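Local coordinates for WipB (Legionella pneumophila, PDB 5NNY), which acts as a translocated Ser/Thr phosphatase that targets the host's lysosomal nutrient-sensing machinery, the chain described here being its phosphatase domain, at residues Tyr116-Leu126 with Gln184-Ser194; Leu11-Leu19 with Arg101-Leu112. All blocks are in the same frame, centred on the assembly; numbering follows the deposited sequence.

How the contacts relate
WipB illustrates how one helix can link an outer helix and its loop to the central sheet of a phosphoesterase fold. Contact 2 joins Leu11-Leu19 to Arg101-Leu112 and closes first along the chain; contact 1, between Tyr116-Leu126 and Gln184-Ser194, opens after it. Their centres lie about 15 Å apart, and helix 105-117 serves both, its first two turns facing helix 15-24 and its last turn leading into strand 121-125 of the mixed sheet. Leu112 is the meeting point: its backbone O and CD1 pack against Val185, Tyr186, Phe122 and Ile124 of contact 1. The two buried contacts thus adjoin at Leu112, linking helix 15-24 through helix 105-117 to the sheet.

Contact 1. Residues Tyr116-Leu126 with Gln184-Ser194; sequences YDQGADFEILL and QVYKKHLKIIS
Phe122 tucks CG between its own backbone N and carbonyl carbon (chi1 68°), whereas His189 holds CG beside its backbone N, and these torsions bring the two rings together in an offset stack, planes 7° apart and centroids 3.8 Å apart. Bonds at its rim hold the rotation of the imidazole: chiefly His189 ND1 to Val185 O at 2.8 Å, near the ring plane, with a weak one from NE2 to a water that also links Ala120 O and Phe122 N. Tyr116 completes the aromatic cluster, its CD1 meeting His189 CE1 at 3.4 Å, rim to rim with planes at 81° and neither ring over the other's face; Gln184 O lies over one face of the tyrosine. The backbones pair as parallel strands: Ile124 N bonds to His189 O, Lys191 N to Ile124 O, and Leu126 N to Lys191 O. Ile124 sends CD1 against Tyr186 CE1 and CG2 against Leu190 CD1, while the Tyr186 hydroxyl bonds to Glu97. Glu123 is modelled twice; in the conformer described, Lys191 NZ makes a salt bridge to OE2 from above the carboxylate plane, OE1 has a salt bridge to Arg92, and a very short bond from Ser194 OG to OE1 is doubtful. Strand 121-125 lies parallel between strands 90-93 and 190-198, with Leu112 and Leu115 of helix 105-117 on Phe122 and Phe247 of helix 233-253 on Leu190.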
loop_
_atom_site.group_PDB
_atom_site.type_symbol
_atom_site.label_atom_id
_atom_site.label_comp_id
_atom_site.label_asym_id
_atom_site.label_seq_id
_atom_site.Cartn_x
_atom_site.Cartn_y
_atom_site.Cartn_z
ATOM N N TYR A 116 -5.047 12.812 -2.762
ATOM C CA TYR A 116 -4.793 12.992 -4.188
ATOM C C TYR A 116 -5.580 14.184 -4.738
ATOM O O TYR A 116 -5.024 15.055 -5.424
ATOM C CB TYR A 116 -5.137 11.690 -4.932
ATOM C CG TYR A 116 -5.311 11.833 -6.437
ATOM C CD1 TYR A 116 -4.207 11.924 -7.274
ATOM C CD2 TYR A 116 -6.584 11.871 -7.014
ATOM C CE1 TYR A 116 -4.357 12.047 -8.643
ATOM C CE2 TYR A 116 -6.747 11.995 -8.390
ATOM C CZ TYR A 116 -5.623 12.080 -9.195
ATOM O OH TYR A 116 -5.754 12.205 -10.562
ATOM N N ASP A 117 -6.878 14.246 -4.428
ATOM C CA ASP A 117 -7.737 15.283 -4.985
ATOM C C ASP A 117 -7.304 16.679 -4.551
ATOM O O ASP A 117 -7.535 17.643 -5.281
ATOM C CB ASP A 117 -9.187 15.033 -4.579
ATOM C CG ASP A 117 -10.146 16.012 -5.223
ATOM O OD1 ASP A 117 -10.162 16.087 -6.472
ATOM O OD2 ASP A 117 -10.884 16.697 -4.483
ATOM N N GLN A 118 -6.671 16.808 -3.389
ATOM C CA GLN A 118 -6.214 18.111 -2.924
ATOM C C GLN A 118 -4.724 18.338 -3.131
ATOM O O GLN A 118 -4.178 19.300 -2.573
ATOM C CB GLN A 118 -6.580 18.291 -1.447
ATOM C CG GLN A 118 -8.080 18.227 -1.194
ATOM C CD GLN A 118 -8.429 18.580 0.230
ATOM O OE1 GLN A 118 -7.914 19.560 0.788
ATOM N NE2 GLN A 118 -9.303 17.778 0.842
ATOM N N GLY A 119 -4.056 17.474 -3.892
ATOM C CA GLY A 119 -2.714 17.749 -4.359
ATOM C C GLY A 119 -1.575 17.385 -3.433
ATOM O O GLY A 119 -0.468 17.897 -3.624
ATOM N N ALA A 120 -1.793 16.523 -2.444
ATOM C CA ALA A 120 -0.689 16.081 -1.607
ATOM C C ALA A 120 0.239 15.164 -2.398
ATOM O O ALA A 120 -0.160 14.519 -3.370
ATOM C CB ALA A 120 -1.202 15.370 -0.350
ATOM N N ASP A 121 1.503 15.159 -2.008
ATOM C CA ASP A 121 2.521 14.349 -2.659
ATOM C C ASP A 121 2.741 13.092 -1.825
ATOM O O ASP A 121 3.165 13.189 -0.673
ATOM C CB ASP A 121 3.815 15.150 -2.802
ATOM C CG ASP A 121 4.830 14.465 -3.700
ATOM O OD1 ASP A 121 4.454 13.527 -4.434
ATOM O OD2 ASP A 121 6.013 14.872 -3.663
ATOM N N PHE A 122 2.428 11.919 -2.388
ATOM C CA PHE A 122 2.545 10.685 -1.624
ATOM C C PHE A 122 2.948 9.524 -2.520
ATOM O O PHE A 122 2.703 9.522 -3.723
ATOM C CB PHE A 122 1.249 10.350 -0.847
ATOM C CG PHE A 122 0.054 9.976 -1.703
ATOM C CD1 PHE A 122 -0.753 10.954 -2.266
ATOM C CD2 PHE A 122 -0.303 8.642 -1.875
ATOM C CE1 PHE A 122 -1.865 10.611 -3.023
ATOM C CE2 PHE A 122 -1.405 8.279 -2.630
ATOM C CZ PHE A 122 -2.196 9.269 -3.206
ATOM N N GLU A 123 3.621 8.543 -1.935
ATOM C CA GLU A 123 3.923 7.325 -2.673
ATOM C C GLU A 123 3.758 6.138 -1.745
ATOM O O GLU A 123 3.953 6.241 -0.532
ATOM C CB GLU A 123 5.330 7.321 -3.276
ATOM C CG GLU A 123 6.418 7.531 -2.265
ATOM C CD GLU A 123 7.774 7.708 -2.913
ATOM O OE1 GLU A 123 8.756 7.196 -2.346
ATOM O OE2 GLU A 123 7.852 8.344 -3.990
ATOM N N ILE A 124 3.403 5.011 -2.354
ATOM C CA ILE A 124 3.032 3.776 -1.675
ATOM C C ILE A 124 3.957 2.675 -2.169
ATOM O O ILE A 124 4.003 2.388 -3.366
ATOM C CB ILE A 124 1.565 3.402 -1.945
ATOM C CG1 ILE A 124 0.666 4.551 -1.507
ATOM C CG2 ILE A 124 1.182 2.140 -1.185
ATOM C CD1 ILE A 124 -0.797 4.399 -1.943
ATOM N N LEU A 125 4.694 2.069 -1.248
ATOM C CA LEU A 125 5.650 1.031 -1.602
ATOM C C LEU A 125 4.926 -0.301 -1.660
ATOM O O LEU A 125 4.169 -0.640 -0.745
ATOM C CB LEU A 125 6.801 0.983 -0.599
ATOM C CG LEU A 125 7.782 2.133 -0.828
ATOM C CD1 LEU A 125 8.670 2.340 0.371
ATOM C CD2 LEU A 125 8.608 1.874 -2.081
ATOM N N LEU A 126 5.141 -1.033 -2.748
ATOM C CA LEU A 126 4.435 -2.300 -2.953
ATOM C C LEU A 126 4.714 -3.279 -1.815
ATOM O O LEU A 126 5.865 -3.456 -1.389
ATOM C CB LEU A 126 4.856 -2.920 -4.294
ATOM C CG LEU A 126 4.054 -4.128 -4.789
ATOM C CD1 LEU A 126 2.598 -3.730 -5.015
ATOM C CD2 LEU A 126 4.653 -4.733 -6.062
ATOM N N GLN A 184 -7.902 5.447 -10.252
ATOM C CA GLN A 184 -7.656 6.889 -10.338
ATOM C C GLN A 184 -6.642 7.376 -9.314
ATOM O O GLN A 184 -5.996 8.411 -9.518
ATOM C CB GLN A 184 -8.968 7.653 -10.150
ATOM C CG GLN A 184 -9.929 7.434 -11.277
ATOM C CD GLN A 184 -9.399 8.001 -12.574
ATOM O OE1 GLN A 184 -8.840 9.104 -12.604
ATOM N NE2 GLN A 184 -9.552 7.246 -13.657
ATOM N N VAL A 185 -6.504 6.665 -8.209
ATOM C CA VAL A 185 -5.744 7.142 -7.065
ATOM C C VAL A 185 -4.647 6.159 -6.696
ATOM O O VAL A 185 -3.457 6.492 -6.722
ATOM C CB VAL A 185 -6.672 7.390 -5.860
ATOM C CG1 VAL A 185 -5.851 7.824 -4.647
ATOM C CG2 VAL A 185 -7.717 8.452 -6.223
ATOM N N TYR A 186 -5.041 4.940 -6.345
ATOM C CA TYR A 186 -4.103 4.034 -5.689
ATOM C C TYR A 186 -2.973 3.597 -6.618
ATOM O O TYR A 186 -1.783 3.717 -6.273
ATOM C CB TYR A 186 -4.855 2.816 -5.143
ATOM C CG TYR A 186 -3.954 1.866 -4.373
ATOM C CD1 TYR A 186 -3.673 2.090 -3.020
ATOM C CD2 TYR A 186 -3.413 0.727 -4.987
ATOM C CE1 TYR A 186 -2.859 1.222 -2.297
ATOM C CE2 TYR A 186 -2.589 -0.144 -4.270
ATOM C CZ TYR A 186 -2.319 0.102 -2.930
ATOM O OH TYR A 186 -1.525 -0.773 -2.209
ATOM N N LYS A 187 -3.317 3.069 -7.794
ATOM C CA LYS A 187 -2.306 2.359 -8.581
ATOM C C LYS A 187 -1.260 3.300 -9.164
ATOM O O LYS A 187 -0.117 2.889 -9.377
ATOM C CB LYS A 187 -2.957 1.532 -9.702
ATOM C CG LYS A 187 -3.543 2.346 -10.866
ATOM C CD LYS A 187 -4.048 1.420 -11.963
ATOM C CE LYS A 187 -4.509 2.189 -13.208
ATOM N NZ LYS A 187 -5.202 1.244 -14.124
ATOM N N LYS A 188 -1.618 4.542 -9.452
ATOM C CA LYS A 188 -0.619 5.420 -10.038
ATOM C C LYS A 188 0.319 6.023 -8.999
ATOM O O LYS A 188 1.273 6.707 -9.377
ATOM C CB LYS A 188 -1.315 6.500 -10.866
ATOM C CG LYS A 188 -1.960 5.929 -12.141
ATOM C CD LYS A 188 -3.082 6.806 -12.709
ATOM C CE LYS A 188 -4.057 5.984 -13.593
ATOM N NZ LYS A 188 -3.490 5.573 -14.919
ATOM N N HIS A 189 0.093 5.764 -7.710
ATOM C CA HIS A 189 1.000 6.209 -6.658
ATOM C C HIS A 189 1.841 5.064 -6.113
ATOM O O HIS A 189 2.624 5.263 -5.173
ATOM C CB HIS A 189 0.220 6.883 -5.519
ATOM C CG HIS A 189 -0.302 8.237 -5.881
ATOM N ND1 HIS A 189 -1.497 8.417 -6.546
ATOM C CD2 HIS A 189 0.234 9.471 -5.725
ATOM C CE1 HIS A 189 -1.693 9.706 -6.753
ATOM N NE2 HIS A 189 -0.657 10.368 -6.267
ATOM N N LEU A 190 1.702 3.886 -6.703
ATOM C CA LEU A 190 2.446 2.703 -6.316
ATOM C C LEU A 190 3.855 2.728 -6.906
ATOM O O LEU A 190 4.062 3.120 -8.060
ATOM C CB LEU A 190 1.698 1.463 -6.808
ATOM C CG LEU A 190 1.494 0.170 -6.030
ATOM C CD1 LEU A 190 1.278 0.392 -4.537
ATOM C CD2 LEU A 190 0.303 -0.604 -6.637
ATOM N N LYS A 191 4.821 2.308 -6.103
ATOM C CA LYS A 191 6.204 2.128 -6.539
ATOM C C LYS A 191 6.695 0.824 -5.934
ATOM O O LYS A 191 6.343 0.493 -4.809
ATOM C CB LYS A 191 7.113 3.278 -6.080
ATOM C CG LYS A 191 6.628 4.657 -6.477
ATOM C CD LYS A 191 7.514 5.260 -7.530
ATOM C CE LYS A 191 7.260 6.751 -7.699
ATOM N NZ LYS A 191 8.054 7.552 -6.718
ATOM N N ILE A 192 7.500 0.076 -6.696
ATOM C CA ILE A 192 8.123 -1.121 -6.128
ATOM C C ILE A 192 9.171 -0.721 -5.103
ATOM O O ILE A 192 9.205 -1.236 -3.980
ATOM C CB ILE A 192 8.762 -1.997 -7.221
ATOM C CG1 ILE A 192 7.789 -2.330 -8.339
ATOM C CG2 ILE A 192 9.299 -3.289 -6.611
ATOM C CD1 ILE A 192 8.430 -3.191 -9.412
ATOM N N ILE A 193 10.067 0.178 -5.497
ATOM C CA ILE A 193 11.087 0.719 -4.617
ATOM C C ILE A 193 11.139 2.216 -4.905
ATOM O O ILE A 193 10.657 2.691 -5.938
ATOM C CB ILE A 193 12.479 0.069 -4.819
ATOM C CG1 ILE A 193 12.898 0.147 -6.288
ATOM C CG2 ILE A 193 12.495 -1.374 -4.333
ATOM C CD1 ILE A 193 14.288 -0.369 -6.558
ATOM N N SER A 194 11.735 2.966 -3.978
ATOM C CA SER A 194 11.837 4.415 -4.123
ATOM C C SER A 194 13.161 4.883 -3.530
ATOM O O SER A 194 13.965 4.074 -3.051
ATOM C CB SER A 194 10.645 5.116 -3.471
ATOM O OG SER A 194 10.666 6.491 -3.817
HETATM O O HOH W 1 -5.790 9.394 -12.110
HETATM O O HOH W 2 1.348 12.414 -5.234
HETATM O O HOH W 3 8.408 -2.535 -1.784
#

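Contact 2. Residues Leu11-Leu19 with Arg101-Leu112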
loop_
_atom_site.group_PDB
_atom_site.type_symbol
_atom_site.label_atom_id
_atom_site.label_comp_id
_atom_site.label_asym_id
_atom_site.label_seq_id
_atom_site.Cartn_x
_atom_site.Cartn_y
_atom_site.Cartn_z
ATOM N N LEU A 11 1.263 0.556 8.464
ATOM C CA LEU A 11 0.048 1.043 9.109
ATOM C C LEU A 11 -0.891 -0.065 9.551
ATOM O O LEU A 11 -1.744 0.179 10.422
ATOM C CB LEU A 11 -0.704 1.986 8.164
ATOM C CG LEU A 11 0.046 3.283 7.856
ATOM C CD1 LEU A 11 -0.555 3.949 6.633
ATOM C CD2 LEU A 11 -0.011 4.212 9.074
ATOM N N HIS A 12 -0.775 -1.253 8.956
ATOM C CA HIS A 12 -1.715 -2.356 9.198
ATOM C C HIS A 12 -3.166 -1.900 9.039
ATOM O O HIS A 12 -4.050 -2.254 9.824
ATOM C CB HIS A 12 -1.468 -2.980 10.567
ATOM C CG HIS A 12 -0.063 -3.470 10.726
ATOM N ND1 HIS A 12 0.476 -4.424 9.891
ATOM C CD2 HIS A 12 0.925 -3.103 11.572
ATOM C CE1 HIS A 12 1.736 -4.639 10.232
ATOM N NE2 HIS A 12 2.034 -3.844 11.244
ATOM N N ALA A 13 -3.398 -1.088 8.014
ATOM C CA ALA A 13 -4.731 -0.600 7.649
ATOM C C ALA A 13 -5.407 0.169 8.779
ATOM O O ALA A 13 -6.633 0.203 8.865
ATOM C CB ALA A 13 -5.627 -1.752 7.182
ATOM N N ASN A 14 -4.627 0.802 9.652
ATOM C CA ASN A 14 -5.181 1.558 10.772
ATOM C C ASN A 14 -5.408 2.979 10.274
ATOM O O ASN A 14 -4.468 3.774 10.178
ATOM C CB ASN A 14 -4.242 1.498 11.975
ATOM C CG ASN A 14 -4.793 2.222 13.213
ATOM O OD1 ASN A 14 -5.650 3.095 13.114
ATOM N ND2 ASN A 14 -4.271 1.863 14.381
ATOM N N ALA A 15 -6.669 3.306 9.950
ATOM C CA ALA A 15 -6.951 4.598 9.341
ATOM C C ALA A 15 -6.777 5.734 10.339
ATOM O O ALA A 15 -6.437 6.852 9.942
ATOM C CB ALA A 15 -8.363 4.597 8.734
ATOM N N LEU A 16 -6.984 5.475 11.632
ATOM C CA LEU A 16 -6.810 6.519 12.640
ATOM C C LEU A 16 -5.339 6.829 12.848
ATOM O O LEU A 16 -4.953 7.995 12.990
ATOM C CB LEU A 16 -7.432 6.106 13.977
ATOM C CG LEU A 16 -7.263 7.062 15.174
ATOM C CD1 LEU A 16 -7.812 8.498 14.931
ATOM C CD2 LEU A 16 -7.907 6.455 16.419
ATOM N N LEU A 17 -4.505 5.790 12.874
ATOM C CA LEU A 17 -3.064 6.009 12.899
ATOM C C LEU A 17 -2.623 6.841 11.704
ATOM O O LEU A 17 -1.878 7.817 11.866
ATOM C CB LEU A 17 -2.341 4.660 12.925
ATOM C CG LEU A 17 -0.818 4.646 12.783
ATOM C CD1 LEU A 17 -0.103 5.488 13.852
ATOM C CD2 LEU A 17 -0.313 3.210 12.789
ATOM N N PHE A 18 -3.101 6.483 10.501
ATOM C CA PHE A 18 -2.844 7.271 9.292
ATOM C C PHE A 18 -3.272 8.725 9.477
ATOM O O PHE A 18 -2.498 9.650 9.203
ATOM C CB PHE A 18 -3.564 6.637 8.097
ATOM C CG PHE A 18 -3.113 7.151 6.743
ATOM C CD1 PHE A 18 -1.820 7.601 6.533
ATOM C CD2 PHE A 18 -3.994 7.174 5.679
ATOM C CE1 PHE A 18 -1.431 8.060 5.276
ATOM C CE2 PHE A 18 -3.610 7.630 4.428
ATOM C CZ PHE A 18 -2.320 8.081 4.226
ATOM N N LEU A 19 -4.507 8.947 9.940
ATOM C CA LEU A 19 -4.961 10.306 10.222
ATOM C C LEU A 19 -4.038 11.016 11.207
ATOM O O LEU A 19 -3.686 12.183 11.005
ATOM C CB LEU A 19 -6.390 10.279 10.779
ATOM C CG LEU A 19 -7.004 11.685 10.919
ATOM C CD1 LEU A 19 -7.556 12.138 9.589
ATOM C CD2 LEU A 19 -8.113 11.713 11.954
ATOM N N ARG A 101 -4.885 -5.790 9.479
ATOM C CA ARG A 101 -5.627 -5.988 10.725
ATOM C C ARG A 101 -6.634 -4.880 11.029
ATOM O O ARG A 101 -7.537 -5.102 11.853
ATOM C CB ARG A 101 -4.652 -6.101 11.896
ATOM C CG ARG A 101 -3.959 -7.447 11.952
ATOM C CD ARG A 101 -2.641 -7.414 12.703
ATOM N NE ARG A 101 -2.480 -8.593 13.553
ATOM C CZ ARG A 101 -2.194 -9.821 13.120
ATOM N NH1 ARG A 101 -2.077 -10.815 13.995
ATOM N NH2 ARG A 101 -2.034 -10.064 11.824
ATOM N N GLY A 102 -6.513 -3.721 10.389
ATOM C CA GLY A 102 -7.396 -2.600 10.680
ATOM C C GLY A 102 -8.854 -2.876 10.324
ATOM O O GLY A 102 -9.234 -3.959 9.858
ATOM N N VAL A 103 -9.690 -1.851 10.534
ATOM C CA VAL A 103 -11.141 -2.065 10.596
ATOM C C VAL A 103 -11.727 -2.329 9.210
ATOM O O VAL A 103 -12.501 -3.278 9.022
ATOM C CB VAL A 103 -11.838 -0.874 11.278
ATOM C CG1 VAL A 103 -13.336 -1.036 11.168
ATOM C CG2 VAL A 103 -11.436 -0.791 12.723
ATOM N N ILE A 104 -11.469 -1.439 8.251
ATOM C CA ILE A 104 -12.049 -1.594 6.916
ATOM C C ILE A 104 -11.265 -0.746 5.931
ATOM O O ILE A 104 -10.953 0.418 6.204
ATOM C CB ILE A 104 -13.560 -1.238 6.897
ATOM C CG1 ILE A 104 -14.205 -1.672 5.568
ATOM C CG2 ILE A 104 -13.810 0.237 7.223
ATOM C CD1 ILE A 104 -15.745 -1.657 5.615
ATOM N N ASP A 105 -10.962 -1.336 4.770
ATOM C CA ASP A 105 -10.110 -0.655 3.795
ATOM C C ASP A 105 -10.753 0.593 3.223
ATOM O O ASP A 105 -10.035 1.474 2.743
ATOM C CB ASP A 105 -9.731 -1.588 2.648
ATOM C CG ASP A 105 -8.597 -2.522 3.017
ATOM O OD1 ASP A 105 -7.873 -2.200 3.991
ATOM O OD2 ASP A 105 -8.467 -3.594 2.355
ATOM N N TYR A 106 -12.083 0.685 3.261
ATOM C CA TYR A 106 -12.762 1.884 2.779
ATOM C C TYR A 106 -12.208 3.145 3.427
ATOM O O TYR A 106 -12.116 4.189 2.776
ATOM C CB TYR A 106 -14.263 1.783 3.064
ATOM C CG TYR A 106 -15.081 2.848 2.379
ATOM C CD1 TYR A 106 -15.376 2.749 1.031
ATOM C CD2 TYR A 106 -15.544 3.974 3.088
ATOM C CE1 TYR A 106 -16.122 3.731 0.393
ATOM C CE2 TYR A 106 -16.297 4.964 2.452
ATOM C CZ TYR A 106 -16.581 4.826 1.111
ATOM O OH TYR A 106 -17.322 5.778 0.464
ATOM N N PHE A 107 -11.843 3.072 4.715
ATOM C CA PHE A 107 -11.447 4.273 5.450
ATOM C C PHE A 107 -10.172 4.877 4.876
ATOM O O PHE A 107 -10.103 6.085 4.619
ATOM C CB PHE A 107 -11.267 3.956 6.934
ATOM C CG PHE A 107 -12.565 3.674 7.679
ATOM C CD1 PHE A 107 -13.797 4.122 7.196
ATOM C CD2 PHE A 107 -12.523 3.022 8.897
ATOM C CE1 PHE A 107 -14.972 3.884 7.914
ATOM C CE2 PHE A 107 -13.685 2.792 9.633
ATOM C CZ PHE A 107 -14.921 3.229 9.138
ATOM N N ILE A 108 -9.158 4.041 4.642
ATOM C CA ILE A 108 -7.891 4.543 4.123
ATOM C C ILE A 108 -8.021 4.868 2.644
ATOM O O ILE A 108 -7.378 5.795 2.147
ATOM C CB ILE A 108 -6.753 3.540 4.420
ATOM C CG1 ILE A 108 -6.326 3.711 5.884
ATOM C CG2 ILE A 108 -5.558 3.719 3.474
ATOM C CD1 ILE A 108 -5.072 3.026 6.298
ATOM N N LEU A 109 -8.894 4.157 1.924
ATOM C CA LEU A 109 -9.095 4.478 0.511
ATOM C C LEU A 109 -9.645 5.889 0.338
ATOM O O LEU A 109 -9.239 6.618 -0.578
ATOM C CB LEU A 109 -10.031 3.460 -0.143
ATOM C CG LEU A 109 -9.459 2.070 -0.431
ATOM C CD1 LEU A 109 -10.556 1.133 -0.965
ATOM C CD2 LEU A 109 -8.301 2.178 -1.421
ATOM N N LYS A 110 -10.577 6.289 1.208
ATOM C CA LYS A 110 -11.134 7.636 1.136
ATOM C C LYS A 110 -10.101 8.675 1.527
ATOM O O LYS A 110 -10.107 9.791 0.994
ATOM C CB LYS A 110 -12.361 7.769 2.039
ATOM C CG LYS A 110 -13.587 7.016 1.534
ATOM C CD LYS A 110 -13.887 7.325 0.071
ATOM C CE LYS A 110 -14.953 8.410 -0.082
ATOM N NZ LYS A 110 -15.081 8.858 -1.518
ATOM N N LEU A 111 -9.227 8.336 2.479
ATOM C CA LEU A 111 -8.157 9.254 2.868
ATOM C C LEU A 111 -7.176 9.461 1.726
ATOM O O LEU A 111 -6.781 10.595 1.440
ATOM C CB LEU A 111 -7.426 8.744 4.116
ATOM C CG LEU A 111 -8.132 9.100 5.429
ATOM C CD1 LEU A 111 -7.482 8.390 6.584
ATOM C CD2 LEU A 111 -8.119 10.624 5.675
ATOM N N LEU A 112 -6.759 8.370 1.076
ATOM C CA LEU A 112 -5.896 8.487 -0.093
ATOM C C LEU A 112 -6.547 9.339 -1.177
ATOM O O LEU A 112 -5.880 10.155 -1.816
ATOM C CB LEU A 112 -5.547 7.102 -0.647
ATOM C CG LEU A 112 -4.744 6.185 0.278
ATOM C CD1 LEU A 112 -4.508 4.800 -0.352
ATOM C CD2 LEU A 112 -3.401 6.856 0.670
HETATM O O HOH W 4 -9.267 0.742 8.558
#
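His12 and Ala13 both take positive phi, forming a type I' turn from Leu11 to Asn14 that brings the first loop onto Gly102. The alpha carbons of Ala13 and Gly102 come within 4.5 Å, which the bare glycine permits. Gly102 N gives a weak, bent hydrogen bond to His12 O (2.9 Å), and Gly102 CA points a hydrogen almost straight at Ala13 O. A water bonded to Ala13 O and Ile104 N adds a water-mediated link. Asn14 then caps the helix that follows, its OD1 accepting from Leu17 N. The short segments 15-19 and 105-112 run side by side, their axes 9.7 Å apart and inclined by 26°. Ala15 lies at the interface: its CB touches Phe107 CB at 3.5 Å and Ile108 CG1 at 3.6 Å, while Ile108 CD1 reaches back to the carbonyl carbon of Ala13. One turn on, Phe18 swings its ring away from its own backbone N (chi1 -166°), placing CD2 at 3.8 Å from Leu111 CD1 and CE2 beside Leu112 CD2. His12 ND1 bonds to Asp100, and Asp105 OD1 to Ser160. The loops carry the end of a GDxH motif and of a DRG motif like the GDxxDRG one of calcineurin-like phosphoesterases, here one residue longer; in relatives such loops shape the metal site.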